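Local coordinates for protein phosphoribosylglycinamide synthetase (Anaerococcus prevotii, PDB 4DIM) that probably acts as an ATP-dependent ligase of the ATP-grasp superfamily, binding ATP and metal ions, at residues L288-I291 with Y297-M300; Q199-K204 with A302-S307; G21-A26 with K43-L48; A323-M328 with D389-I394; A15-L20 with T355-E360. All blocks are in the same frame, centred on the assembly; numbering follows the deposited sequence.

Interaction 1 of 5, residues L288-I291 with Y297-M300; sequences LVEI and YYKM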
# COMPACT_ATOMS: atom_id res chain seq x y z
N LEU A 288 -1.04 9.33 7.73
CA LEU A 288 -2.46 9.70 7.75
C LEU A 288 -3.28 8.87 8.73
O LEU A 288 -4.27 9.40 9.28
CB LEU A 288 -3.09 9.61 6.37
CG LEU A 288 -2.53 10.58 5.31
CD1 LEU A 288 -3.10 10.28 4.03
CD2 LEU A 288 -2.80 12.02 5.65
N VAL A 289 -2.84 7.62 9.04
CA VAL A 289 -3.47 6.82 10.11
C VAL A 289 -3.19 7.54 11.43
O VAL A 289 -4.09 7.68 12.26
CB VAL A 289 -2.98 5.36 10.17
CG1 VAL A 289 -3.70 4.60 11.25
CG2 VAL A 289 -3.20 4.62 8.87
N GLU A 290 -1.95 7.99 11.62
CA GLU A 290 -1.51 8.69 12.84
C GLU A 290 -2.31 9.98 13.03
O GLU A 290 -2.91 10.15 14.08
CB GLU A 290 0.02 8.98 12.80
CG GLU A 290 0.85 7.72 13.05
CD GLU A 290 2.37 7.80 13.03
OE1 GLU A 290 2.94 8.69 12.36
OE2 GLU A 290 3.00 6.88 13.61
N ILE A 291 -2.43 10.81 11.99
CA ILE A 291 -3.24 12.06 12.02
C ILE A 291 -4.73 11.76 12.38
O ILE A 291 -5.28 12.39 13.27
CB ILE A 291 -3.15 12.81 10.64
CG1 ILE A 291 -1.80 13.49 10.46
CG2 ILE A 291 -4.28 13.79 10.46
CD1 ILE A 291 -1.42 13.85 9.01
N TYR A 297 1.32 4.62 15.04
CA TYR A 297 1.02 3.45 14.26
C TYR A 297 2.26 2.68 13.85
O TYR A 297 2.22 1.46 13.90
CB TYR A 297 0.23 3.91 13.05
CG TYR A 297 -0.40 2.81 12.24
CD1 TYR A 297 -1.22 1.87 12.85
CD2 TYR A 297 -0.30 2.79 10.86
CE1 TYR A 297 -1.89 0.90 12.09
CE2 TYR A 297 -0.92 1.80 10.10
CZ TYR A 297 -1.73 0.87 10.72
OH TYR A 297 -2.41 -0.05 9.97
N TYR A 298 3.41 3.34 13.56
CA TYR A 298 4.65 2.59 13.37
C TYR A 298 5.04 1.88 14.63
O TYR A 298 5.73 0.87 14.53
CB TYR A 298 5.81 3.45 12.94
CG TYR A 298 5.71 4.03 11.53
CD1 TYR A 298 5.83 3.21 10.41
CD2 TYR A 298 5.54 5.40 11.32
CE1 TYR A 298 5.76 3.74 9.12
CE2 TYR A 298 5.45 5.93 10.04
CZ TYR A 298 5.65 5.11 8.95
OH TYR A 298 5.70 5.71 7.71
N LYS A 299 4.67 2.40 15.80
CA LYS A 299 4.98 1.78 17.09
C LYS A 299 4.12 0.59 17.31
O LYS A 299 4.59 -0.37 17.88
CB LYS A 299 4.84 2.77 18.25
CG LYS A 299 6.01 3.73 18.31
CD LYS A 299 6.01 4.56 19.54
CE LYS A 299 7.20 5.47 19.53
NZ LYS A 299 7.20 6.41 20.68
N MSE A 300 2.87 0.63 16.82
CA MSE A 300 1.92 -0.49 16.89
C MSE A 300 2.42 -1.61 16.00
O MSE A 300 2.41 -2.78 16.41
CB MSE A 300 0.50 -0.08 16.45
CG MSE A 300 -0.23 0.76 17.48
SE MSE A 300 -1.80 1.62 16.84
CE MSE A 300 -2.78 -0.01 16.46

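Interaction 2 of 5, residues Q199-K204 with A302-S307; sequences QAFVYK and ASMAIS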
# COMPACT_ATOMS: atom_id res chain seq x y z
N GLN A 199 -7.08 1.49 4.99
CA GLN A 199 -6.08 0.93 5.89
C GLN A 199 -6.80 0.16 6.95
O GLN A 199 -7.90 0.54 7.35
CB GLN A 199 -5.19 2.00 6.56
CG GLN A 199 -4.31 2.85 5.66
CD GLN A 199 -3.33 2.09 4.79
OE1 GLN A 199 -2.29 1.63 5.25
NE2 GLN A 199 -3.66 1.91 3.52
N ALA A 200 -6.19 -0.87 7.45
CA ALA A 200 -6.76 -1.63 8.54
C ALA A 200 -5.63 -2.25 9.33
O ALA A 200 -4.47 -2.11 8.98
CB ALA A 200 -7.75 -2.67 8.05
N PHE A 201 -5.98 -2.80 10.46
CA PHE A 201 -4.99 -3.41 11.33
C PHE A 201 -5.67 -4.56 12.02
O PHE A 201 -6.75 -4.36 12.57
CB PHE A 201 -4.48 -2.35 12.33
CG PHE A 201 -3.29 -2.76 13.14
CD1 PHE A 201 -2.01 -2.37 12.78
CD2 PHE A 201 -3.45 -3.46 14.33
CE1 PHE A 201 -0.91 -2.69 13.57
CE2 PHE A 201 -2.35 -3.81 15.10
CZ PHE A 201 -1.09 -3.40 14.73
N VAL A 202 -5.09 -5.77 11.92
CA VAL A 202 -5.64 -6.97 12.55
C VAL A 202 -4.63 -7.51 13.64
O VAL A 202 -3.46 -7.65 13.39
CB VAL A 202 -6.08 -8.03 11.50
CG1 VAL A 202 -4.97 -8.42 10.54
CG2 VAL A 202 -6.69 -9.26 12.17
N TYR A 203 -5.13 -7.78 14.86
CA TYR A 203 -4.32 -8.30 15.99
C TYR A 203 -5.10 -9.33 16.77
O TYR A 203 -6.16 -9.01 17.31
CB TYR A 203 -3.93 -7.14 16.91
CG TYR A 203 -3.26 -7.57 18.20
CD1 TYR A 203 -2.02 -8.19 18.19
CD2 TYR A 203 -3.82 -7.25 19.43
CE1 TYR A 203 -1.37 -8.52 19.37
CE2 TYR A 203 -3.16 -7.55 20.62
CZ TYR A 203 -1.95 -8.22 20.59
OH TYR A 203 -1.27 -8.50 21.74
N LYS A 204 -4.60 -10.56 16.84
CA LYS A 204 -5.26 -11.68 17.53
C LYS A 204 -6.69 -11.85 16.98
O LYS A 204 -7.65 -12.05 17.72
CB LYS A 204 -5.26 -11.49 19.05
CG LYS A 204 -3.86 -11.48 19.65
CD LYS A 204 -3.95 -11.12 21.14
CE LYS A 204 -2.68 -11.43 21.90
NZ LYS A 204 -2.69 -12.82 22.42
N ALA A 302 5.73 -2.08 14.97
CA ALA A 302 7.01 -2.57 15.52
C ALA A 302 6.82 -3.37 16.78
O ALA A 302 7.47 -4.40 16.94
CB ALA A 302 7.93 -1.38 15.82
N SER A 303 5.99 -2.90 17.71
CA SER A 303 5.73 -3.62 18.96
C SER A 303 5.04 -4.96 18.70
O SER A 303 5.38 -5.94 19.33
CB SER A 303 4.89 -2.78 19.92
OG SER A 303 3.55 -2.61 19.48
N MSE A 304 4.07 -4.99 17.77
CA MSE A 304 3.38 -6.23 17.44
C MSE A 304 4.37 -7.26 16.95
O MSE A 304 4.38 -8.40 17.44
CB MSE A 304 2.30 -5.98 16.38
CG MSE A 304 1.34 -7.19 16.16
SE MSE A 304 -0.25 -6.73 15.16
CE MSE A 304 0.56 -5.89 13.64
N ALA A 305 5.23 -6.83 15.98
CA ALA A 305 6.28 -7.65 15.37
C ALA A 305 7.08 -8.39 16.40
O ALA A 305 7.27 -9.59 16.24
CB ALA A 305 7.24 -6.81 14.52
N ILE A 306 7.58 -7.67 17.43
CA ILE A 306 8.48 -8.26 18.45
C ILE A 306 7.72 -9.04 19.59
O ILE A 306 8.31 -9.28 20.65
CB ILE A 306 9.46 -7.20 19.08
CG1 ILE A 306 8.71 -6.08 19.87
CG2 ILE A 306 10.32 -6.59 17.99
CD1 ILE A 306 9.58 -5.28 20.82
N SER A 307 6.44 -9.45 19.34
CA SER A 307 5.61 -10.21 20.28
C SER A 307 5.23 -9.36 21.51
O SER A 307 5.19 -9.87 22.62
CB SER A 307 6.27 -11.53 20.66
OG SER A 307 5.31 -12.56 20.88

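Interaction 3 of 5, residues G21-A26 with K43-L48; sequences GLYKAA and KPCLNL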
# COMPACT_ATOMS: atom_id res chain seq x y z
N GLY A 21 10.18 5.41 8.71
CA GLY A 21 9.28 5.64 9.84
C GLY A 21 9.29 4.50 10.84
O GLY A 21 9.21 4.71 12.06
N LEU A 22 9.38 3.30 10.31
CA LEU A 22 9.43 2.13 11.14
C LEU A 22 10.80 1.99 11.82
O LEU A 22 10.87 1.53 12.96
CB LEU A 22 9.10 0.95 10.29
CG LEU A 22 8.94 -0.35 10.94
CD1 LEU A 22 7.80 -0.33 11.96
CD2 LEU A 22 8.68 -1.37 9.91
N TYR A 23 11.88 2.44 11.15
CA TYR A 23 13.22 2.46 11.74
C TYR A 23 13.28 3.49 12.86
O TYR A 23 13.89 3.27 13.90
CB TYR A 23 14.29 2.77 10.67
CG TYR A 23 14.62 1.60 9.77
CD1 TYR A 23 15.60 0.67 10.13
CD2 TYR A 23 13.99 1.43 8.56
CE1 TYR A 23 15.90 -0.43 9.32
CE2 TYR A 23 14.28 0.34 7.73
CZ TYR A 23 15.27 -0.56 8.10
OH TYR A 23 15.55 -1.66 7.33
N LYS A 24 12.62 4.62 12.65
CA LYS A 24 12.58 5.70 13.63
C LYS A 24 11.79 5.26 14.88
O LYS A 24 12.24 5.46 16.01
CB LYS A 24 11.95 6.95 12.99
CG LYS A 24 12.20 8.23 13.79
CD LYS A 24 11.19 9.34 13.51
CE LYS A 24 10.10 9.43 14.56
NZ LYS A 24 9.11 10.52 14.28
N ALA A 25 10.63 4.63 14.67
CA ALA A 25 9.75 4.17 15.75
C ALA A 25 10.42 3.10 16.58
O ALA A 25 10.44 3.19 17.81
CB ALA A 25 8.46 3.64 15.18
N ALA A 26 11.01 2.12 15.91
CA ALA A 26 11.81 1.07 16.56
C ALA A 26 12.93 1.68 17.43
O ALA A 26 13.12 1.26 18.57
CB ALA A 26 12.40 0.16 15.52
N LYS A 43 20.33 5.93 3.10
CA LYS A 43 21.32 6.23 4.15
C LYS A 43 20.66 6.57 5.52
O LYS A 43 20.98 5.89 6.50
CB LYS A 43 22.29 7.33 3.69
CG LYS A 43 23.23 6.89 2.55
CD LYS A 43 24.03 8.07 1.94
CE LYS A 43 24.32 7.94 0.46
NZ LYS A 43 25.49 7.07 0.17
N PRO A 44 19.69 7.53 5.63
CA PRO A 44 19.03 7.79 6.94
C PRO A 44 18.40 6.55 7.61
O PRO A 44 18.38 6.49 8.84
CB PRO A 44 17.95 8.82 6.60
CG PRO A 44 18.42 9.48 5.39
CD PRO A 44 19.21 8.48 4.60
N CYS A 45 17.90 5.55 6.82
CA CYS A 45 17.39 4.28 7.37
C CYS A 45 18.57 3.50 7.96
O CYS A 45 18.48 2.99 9.08
CB CYS A 45 16.65 3.45 6.32
SG CYS A 45 15.10 4.17 5.70
N LEU A 46 19.70 3.44 7.20
CA LEU A 46 20.94 2.75 7.61
C LEU A 46 21.61 3.46 8.79
O LEU A 46 22.30 2.81 9.57
CB LEU A 46 21.95 2.64 6.44
CG LEU A 46 21.51 1.89 5.17
CD1 LEU A 46 22.68 1.68 4.23
CD2 LEU A 46 20.83 0.56 5.50
N ASN A 47 21.41 4.78 8.91
CA ASN A 47 21.96 5.53 10.03
C ASN A 47 21.05 5.37 11.26
O ASN A 47 21.51 5.56 12.38
CB ASN A 47 22.19 6.98 9.63
CG ASN A 47 23.32 7.11 8.61
OD1 ASN A 47 24.43 6.59 8.79
ND2 ASN A 47 23.07 7.81 7.50
N LEU A 48 19.77 4.96 11.06
CA LEU A 48 18.85 4.61 12.15
C LEU A 48 19.10 3.16 12.56
O LEU A 48 18.95 2.84 13.75
CB LEU A 48 17.36 4.78 11.77
CG LEU A 48 16.78 6.19 11.79
CD1 LEU A 48 15.47 6.26 10.95
CD2 LEU A 48 16.52 6.65 13.23

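Interaction 4 of 5, residues A323-M328 with D389-I394; sequences AGLARM and DKLDVI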
# COMPACT_ATOMS: atom_id res chain seq x y z
N ALA A 323 -8.58 15.87 9.96
CA ALA A 323 -8.34 15.70 8.54
C ALA A 323 -6.81 15.76 8.30
O ALA A 323 -6.08 16.39 9.07
CB ALA A 323 -9.07 16.76 7.74
N GLY A 324 -6.36 14.98 7.31
CA GLY A 324 -4.98 14.90 6.85
C GLY A 324 -4.91 14.83 5.33
O GLY A 324 -5.84 14.34 4.66
N LEU A 325 -3.82 15.42 4.78
CA LEU A 325 -3.55 15.50 3.33
C LEU A 325 -2.06 15.30 3.14
O LEU A 325 -1.27 16.01 3.75
CB LEU A 325 -4.01 16.85 2.73
CG LEU A 325 -3.66 17.15 1.25
CD1 LEU A 325 -4.26 16.13 0.31
CD2 LEU A 325 -4.12 18.50 0.84
N ALA A 326 -1.68 14.37 2.29
CA ALA A 326 -0.29 14.06 1.97
C ALA A 326 -0.13 14.11 0.50
O ALA A 326 -0.92 13.47 -0.19
CB ALA A 326 0.11 12.69 2.49
N ARG A 327 0.82 14.89 0.02
CA ARG A 327 1.06 14.99 -1.41
C ARG A 327 2.53 14.93 -1.74
O ARG A 327 3.35 15.60 -1.11
CB ARG A 327 0.50 16.32 -1.90
CG ARG A 327 -0.97 16.25 -2.17
CD ARG A 327 -1.40 17.46 -2.92
NE ARG A 327 -2.85 17.49 -3.01
CZ ARG A 327 -3.59 18.57 -3.15
NH1 ARG A 327 -3.03 19.77 -3.23
NH2 ARG A 327 -4.91 18.47 -3.19
N MSE A 328 2.84 14.20 -2.83
CA MSE A 328 4.19 14.19 -3.38
C MSE A 328 4.42 15.50 -4.13
O MSE A 328 3.51 15.96 -4.83
CB MSE A 328 4.42 13.01 -4.34
CG MSE A 328 4.11 11.62 -3.73
SE MSE A 328 4.92 11.15 -1.93
CE MSE A 328 3.31 11.25 -0.76
N ASP A 389 -6.13 24.18 1.21
CA ASP A 389 -5.76 25.61 1.16
C ASP A 389 -4.40 25.79 1.80
O ASP A 389 -3.54 26.44 1.22
CB ASP A 389 -6.81 26.49 1.84
CG ASP A 389 -8.15 26.55 1.13
OD1 ASP A 389 -8.22 26.14 -0.06
OD2 ASP A 389 -9.14 27.00 1.76
N LYS A 390 -4.16 25.14 2.95
CA LYS A 390 -2.87 25.16 3.63
C LYS A 390 -1.77 24.58 2.71
O LYS A 390 -0.70 25.16 2.60
CB LYS A 390 -2.95 24.37 4.98
CG LYS A 390 -1.75 24.47 5.88
CD LYS A 390 -2.11 24.55 7.38
CE LYS A 390 -2.30 25.98 7.85
NZ LYS A 390 -2.88 26.07 9.23
N LEU A 391 -2.08 23.50 1.99
CA LEU A 391 -1.12 22.86 1.09
C LEU A 391 -0.75 23.77 -0.09
O LEU A 391 0.42 23.83 -0.46
CB LEU A 391 -1.71 21.52 0.57
CG LEU A 391 -0.76 20.32 0.35
CD1 LEU A 391 0.37 20.63 -0.59
CD2 LEU A 391 -0.25 19.80 1.64
N ASP A 392 -1.73 24.49 -0.66
CA ASP A 392 -1.47 25.40 -1.79
C ASP A 392 -0.53 26.53 -1.44
O ASP A 392 0.20 27.00 -2.30
CB ASP A 392 -2.76 26.02 -2.31
CG ASP A 392 -3.67 25.06 -3.04
OD1 ASP A 392 -3.28 23.86 -3.20
OD2 ASP A 392 -4.79 25.49 -3.42
N VAL A 393 -0.57 26.99 -0.18
CA VAL A 393 0.29 28.06 0.31
C VAL A 393 1.74 27.54 0.44
O VAL A 393 2.67 28.29 0.16
CB VAL A 393 -0.23 28.63 1.65
CG1 VAL A 393 0.78 29.60 2.27
CG2 VAL A 393 -1.58 29.30 1.47
N ILE A 394 1.91 26.26 0.87
CA ILE A 394 3.21 25.61 1.09
C ILE A 394 3.96 25.51 -0.25
O ILE A 394 4.99 26.16 -0.41
CB ILE A 394 3.03 24.21 1.80
CG1 ILE A 394 2.50 24.40 3.24
CG2 ILE A 394 4.35 23.38 1.85
CD1 ILE A 394 2.01 23.07 3.94

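Interaction 5 of 5, residues A15-L20 with T355-E360; sequences AGRGQL and TFFKEE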
# COMPACT_ATOMS: atom_id res chain seq x y z
N ALA A 15 14.91 -1.20 3.17
CA ALA A 15 15.41 0.04 3.77
C ALA A 15 15.44 1.19 2.77
O ALA A 15 16.40 1.94 2.76
CB ALA A 15 16.78 -0.17 4.38
N GLY A 16 14.34 1.39 2.05
CA GLY A 16 14.15 2.52 1.15
C GLY A 16 13.70 3.82 1.82
O GLY A 16 13.27 3.81 2.98
N ARG A 17 13.78 4.97 1.11
CA ARG A 17 13.33 6.28 1.68
C ARG A 17 11.90 6.18 2.27
O ARG A 17 11.66 6.68 3.37
CB ARG A 17 13.42 7.44 0.64
CG ARG A 17 12.21 7.62 -0.28
CD ARG A 17 12.53 8.45 -1.53
NE ARG A 17 11.43 8.39 -2.50
CZ ARG A 17 11.45 8.90 -3.74
NH1 ARG A 17 12.54 9.53 -4.19
NH2 ARG A 17 10.40 8.78 -4.53
N GLY A 18 11.04 5.41 1.63
CA GLY A 18 9.69 5.20 2.12
C GLY A 18 9.55 4.27 3.31
O GLY A 18 8.42 3.90 3.63
N GLN A 19 10.65 3.87 3.97
CA GLN A 19 10.54 2.95 5.10
C GLN A 19 11.24 3.42 6.37
O GLN A 19 11.24 2.66 7.33
CB GLN A 19 11.10 1.62 4.67
CG GLN A 19 10.26 1.05 3.53
CD GLN A 19 10.73 -0.30 3.16
OE1 GLN A 19 11.52 -0.42 2.19
NE2 GLN A 19 10.32 -1.30 4.01
N LEU A 20 11.66 4.72 6.44
CA LEU A 20 12.37 5.22 7.61
C LEU A 20 11.50 5.44 8.85
O LEU A 20 12.06 5.60 9.93
CB LEU A 20 13.21 6.49 7.31
CG LEU A 20 12.61 7.82 6.87
CD1 LEU A 20 11.63 8.45 7.94
CD2 LEU A 20 13.75 8.82 6.58
N THR A 355 9.54 17.34 3.51
CA THR A 355 10.86 16.76 3.27
C THR A 355 11.15 16.74 1.80
O THR A 355 10.27 16.48 0.99
CB THR A 355 10.96 15.34 3.87
OG1 THR A 355 9.97 14.50 3.30
CG2 THR A 355 10.87 15.35 5.40
N PHE A 356 12.43 16.97 1.48
CA PHE A 356 12.93 16.91 0.12
C PHE A 356 13.82 15.68 -0.02
O PHE A 356 14.55 15.31 0.91
CB PHE A 356 13.68 18.19 -0.24
CG PHE A 356 12.77 19.39 -0.12
CD1 PHE A 356 11.70 19.56 -1.00
CD2 PHE A 356 12.88 20.27 0.95
CE1 PHE A 356 10.79 20.61 -0.81
CE2 PHE A 356 11.97 21.29 1.14
CZ PHE A 356 10.95 21.47 0.24
N PHE A 357 13.67 15.00 -1.17
CA PHE A 357 14.43 13.81 -1.54
C PHE A 357 15.64 14.14 -2.43
O PHE A 357 16.58 13.36 -2.44
CB PHE A 357 13.53 12.82 -2.30
CG PHE A 357 12.19 12.51 -1.66
CD1 PHE A 357 12.09 12.30 -0.29
CD2 PHE A 357 11.06 12.30 -2.44
CE1 PHE A 357 10.88 11.99 0.29
CE2 PHE A 357 9.85 11.99 -1.86
CZ PHE A 357 9.76 11.87 -0.50
N LYS A 358 15.62 15.25 -3.20
CA LYS A 358 16.73 15.61 -4.09
C LYS A 358 17.66 16.65 -3.42
O LYS A 358 17.27 17.36 -2.49
CB LYS A 358 16.20 16.10 -5.45
CG LYS A 358 15.21 15.13 -6.13
CD LYS A 358 15.83 13.76 -6.47
CE LYS A 358 14.90 12.78 -7.14
NZ LYS A 358 14.53 13.17 -8.53
N GLU A 359 18.92 16.67 -3.86
CA GLU A 359 19.99 17.54 -3.33
C GLU A 359 20.88 18.07 -4.46
O GLU A 359 20.80 17.56 -5.58
CB GLU A 359 20.85 16.77 -2.30
CG GLU A 359 21.53 15.51 -2.81
CD GLU A 359 22.20 14.64 -1.75
OE1 GLU A 359 21.50 14.24 -0.79
OE2 GLU A 359 23.40 14.32 -1.91
N GLU A 360 21.71 19.11 -4.18
CA GLU A 360 22.61 19.71 -5.19
C GLU A 360 23.30 18.62 -6.02
O GLU A 360 23.76 17.62 -5.47
CB GLU A 360 23.66 20.66 -4.56
CG GLU A 360 24.48 21.44 -5.60
CD GLU A 360 24.95 22.85 -5.27
OE1 GLU A 360 25.95 23.29 -5.88
OE2 GLU A 360 24.28 23.54 -4.47

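Interaction 1 of 5, residues L288-I291 with Y297-M300
Two consecutive helices, 285-293 and 297-305, are joined by a short loop, and Val289 and Glu290 of the first meet Tyr297 and Tyr298 of the second. The CA atoms of Glu290 and Tyr297 lie 6.0 Å apart. Val289 packs on one face of the Tyr297 ring. Its CG1 sits 3.8 Å from the ring centroid of Tyr297, only 9° off the normal, which is a CH-pi contact. CG1 is anti to the backbone N (chi1 -178°), and this sets it above the middle of the ring. The second branch, CG2, reaches the far part of the same ring, 3.8 Å from Tyr297 CE2. Beside this apolar pair runs the extended side chain of Glu290. Its OE2 accepts a hydrogen bond from Tyr297 N at 3.2 Å, through the anti lone pair. The bond is bent, with an angle of 138° at the hydrogen. The same OE2 lies 3.7 Å from Tyr298 CD2, obliquely to that ring. One carboxylate oxygen thus meets the backbone of the second helix and lies near the ring of the next tyrosine. The hydroxyl of Tyr298 has its own partner, Glu287. Around the pair, Tyr298 packs on Leu22 and Ala25 of helix 20-29, while Val289 rests on Phe209 and Met211 of strand 206-219. The two helices are therefore wedged between the large antiparallel sheet and the N-terminal region.

Interaction 2 of 5, residues Q199-K204 with A302-S307
Met304, modelled as selenomethionine, reaches from helix 297-305 to Phe201 and Tyr203 on strand 194-203. Its CB leaves the helix toward the strand. CG is anti to the backbone N (chi1 -169°), which carries the chain straight out from the helix. At CG the first neighbour appears, Tyr203 CD1 at 4.1 Å. The selenium comes next and lies near both rings. It lies 3.6 Å from Phe201 CE2 and 3.8 Å from Tyr203 CD1. The backbone oxygen of Val202 is also near, 3.8 Å from Met304 SE. Both aromatic contacts are of the Met-aromatic kind and both are oblique. SE stands 4.3 Å from the centroid of the Phe201 ring and 5.0 Å from that of Tyr203. The chain then bends at chi3 (53°), and the terminal CE turns to the outer end of the Phe201 ring. The modelled carbon spacing there is too short to be trusted. Phe201 and Met304 approach from opposite directions, whereas Tyr203 and Met304 slide past each other. With an alanine at Phe201, Met304 would probably lose one of its two aromatic neighbours, and a gap would open between strand and helix. Phe201 also packs on Leu208 and Phe209 of the neighbouring strand 206-219, and Tyr203 on Leu311. Strand 194-203 belongs to the large antiparallel sheet, within the range assigned to the ATP-grasp domain, and helix 297-305 packs on it. The selenium stands where methionine sulfur would lie, so the chemistry is a buried, apolar Met-aromatic contact without hydrogen bonds between the segments.

Interaction 3 of 5, residues G21-A26 with K43-L48
Tyr23 of helix 20-29 turns one face of its ring to Cys45 of helix 43-48, and its CB to Leu48. Cys45 CB lies 4.0 Å above the plane of the Tyr23 ring, displaced toward the rim on the CD2 side. This is a CH-pi contact. The thiol sulfur is further off the ring axis: Cys45 SG is 4.9 Å from the Tyr23 centroid and 43° off the normal, an oblique sulfur-aromatic contact. On the other side of the ring axis, Tyr23 CD1 approaches the backbone oxygen of Cys45 at 3.8 Å. The ring takes this place because its CG is anti to the carbonyl carbon (chi1 -77°). Leu48 fits closer to the helix backbone. Its CD1 touches Tyr23 CB at 3.7 Å and comes equally near Lys24 N, while its CD2 lies by Lys24 CA. The aliphatic start of the Lys24 side chain borders Leu48, and its amino end leads away. The hydroxyl of Tyr23 is held by Gly14 O in the preceding loop. A serine in place of Tyr23 would probably leave Cys45 without its aromatic platform and Gly14 O without this hydroxyl partner. The segment axes run almost parallel, 20° apart, with a closest approach of 9.2 Å. Helix 20-29 connects strands 9-13 and 32-37, and helix 43-48 connects 32-37 to 51-54. Such side-by-side helices over successive parallel strands are characteristic of beta-alpha-beta units in a Rossmann-like domain, consistent with the N-terminal domain of ATP-grasp enzymes.

Interaction 4 of 5, residues A323-M328 with D389-I394
Leu325 on strand 323-329 and Leu391 on helix 384-395 make the close part of this contact. Leu325 CD2 lies 3.9 Å from both CB and CG of Leu391, and the two side chains cross at a slant. The same methyl also sits 4.0 Å above the centre of the Arg327 guanidinium plane, two residues further along the strand. It thus meets the leucine and the flat cation on adjacent sides. CG of Leu325 is anti to the backbone N (chi1 174°), which directs the CD2 branch to the helix. Leu391 also touches Ile377 and Val379 of strand 375-381, so this side is buried. Helix 384-395 lies here against the large antiparallel sheet, at strands 323-329 and 375-381. The other side is looser. Arg327 extends from CG to NE and brings NH1 within 4.1 Å of Asp392 OD1. The carboxylate oxygen lies at the guanidinium edge, near its plane, but this distance is beyond a salt bridge. Asp392 is on the exposed side of the helix. The firm partner of Arg327 is Glu216, which forms a salt bridge with NE. Chemically, leucine packing holds the helix to the sheet, while Asp392 probably adds only a long-range electrostatic attraction.

Interaction 5 of 5, residues A15-L20 with T355-E360
The backbones of Arg17 and Phe357 stay well apart, with 8.3 Å between their CA atoms, and the side chains alone bridge the two segments. Arg17 lies in the loop between strand 9-13 and helix 20-29. Its guanidinium rests flat on one face of the Phe357 ring, with the planes 18° apart. The centres are 4.2 Å apart, and the stack is an off-centre cation-pi contact. Arg17 NH1 is the nearest atom, 3.6 Å from Phe357 CD2, and it also reaches CB of the phenylalanine. Further back, Arg17 CD sits 4.0 Å above the centre of the Phe357 ring, adding a CH-pi contact. Both residues are partly exposed, so the stack lies at the surface. Arg17 CG stands between the backbone N and the carbonyl carbon (chi1 86°), and from there the chain runs extended to NE across the ring. Within the loop, Gln19 N is hydrogen-bonded to Gly16 O at 2.8 Å. Gly16, Gly18 and Gly21 fit the GxGxxG pattern of Rossmann-type loops, with no role established here. At its far end Arg17 makes a weak hydrogen bond through NH2 to Ser370 O. Phe357 follows strand 351-356, an outermost strand of the large antiparallel sheet, and packs on Cys373 and on Gln376 of strand 375-381. The contact therefore bridges the loop of the N-terminal parallel sheet to the edge of the larger sheet.

In the fold
Interactions 1 and 2 are buried and share helix 297-305. They touch where Val289 packs on Gln199. Interaction 1 mixes a ring face with one hydrogen bond, whereas interaction 2 relies on Met-aromatic contacts. Interactions 3 and 5 also touch, at Cys45 and Leu20, and both involve the N-terminal parallel-sheet region. Interaction 3 is partly buried; interaction 5 is a surface contact with a stacked cation. Interaction 4 is partly buried and reaches the same large antiparallel sheet as interactions 2 and 5. It lies about 29 Å from interaction 2, centre to centre. Interaction 3 combines sulfur-aromatic and leucine packing, while interaction 4 sets a leucine pair beside long-range charges.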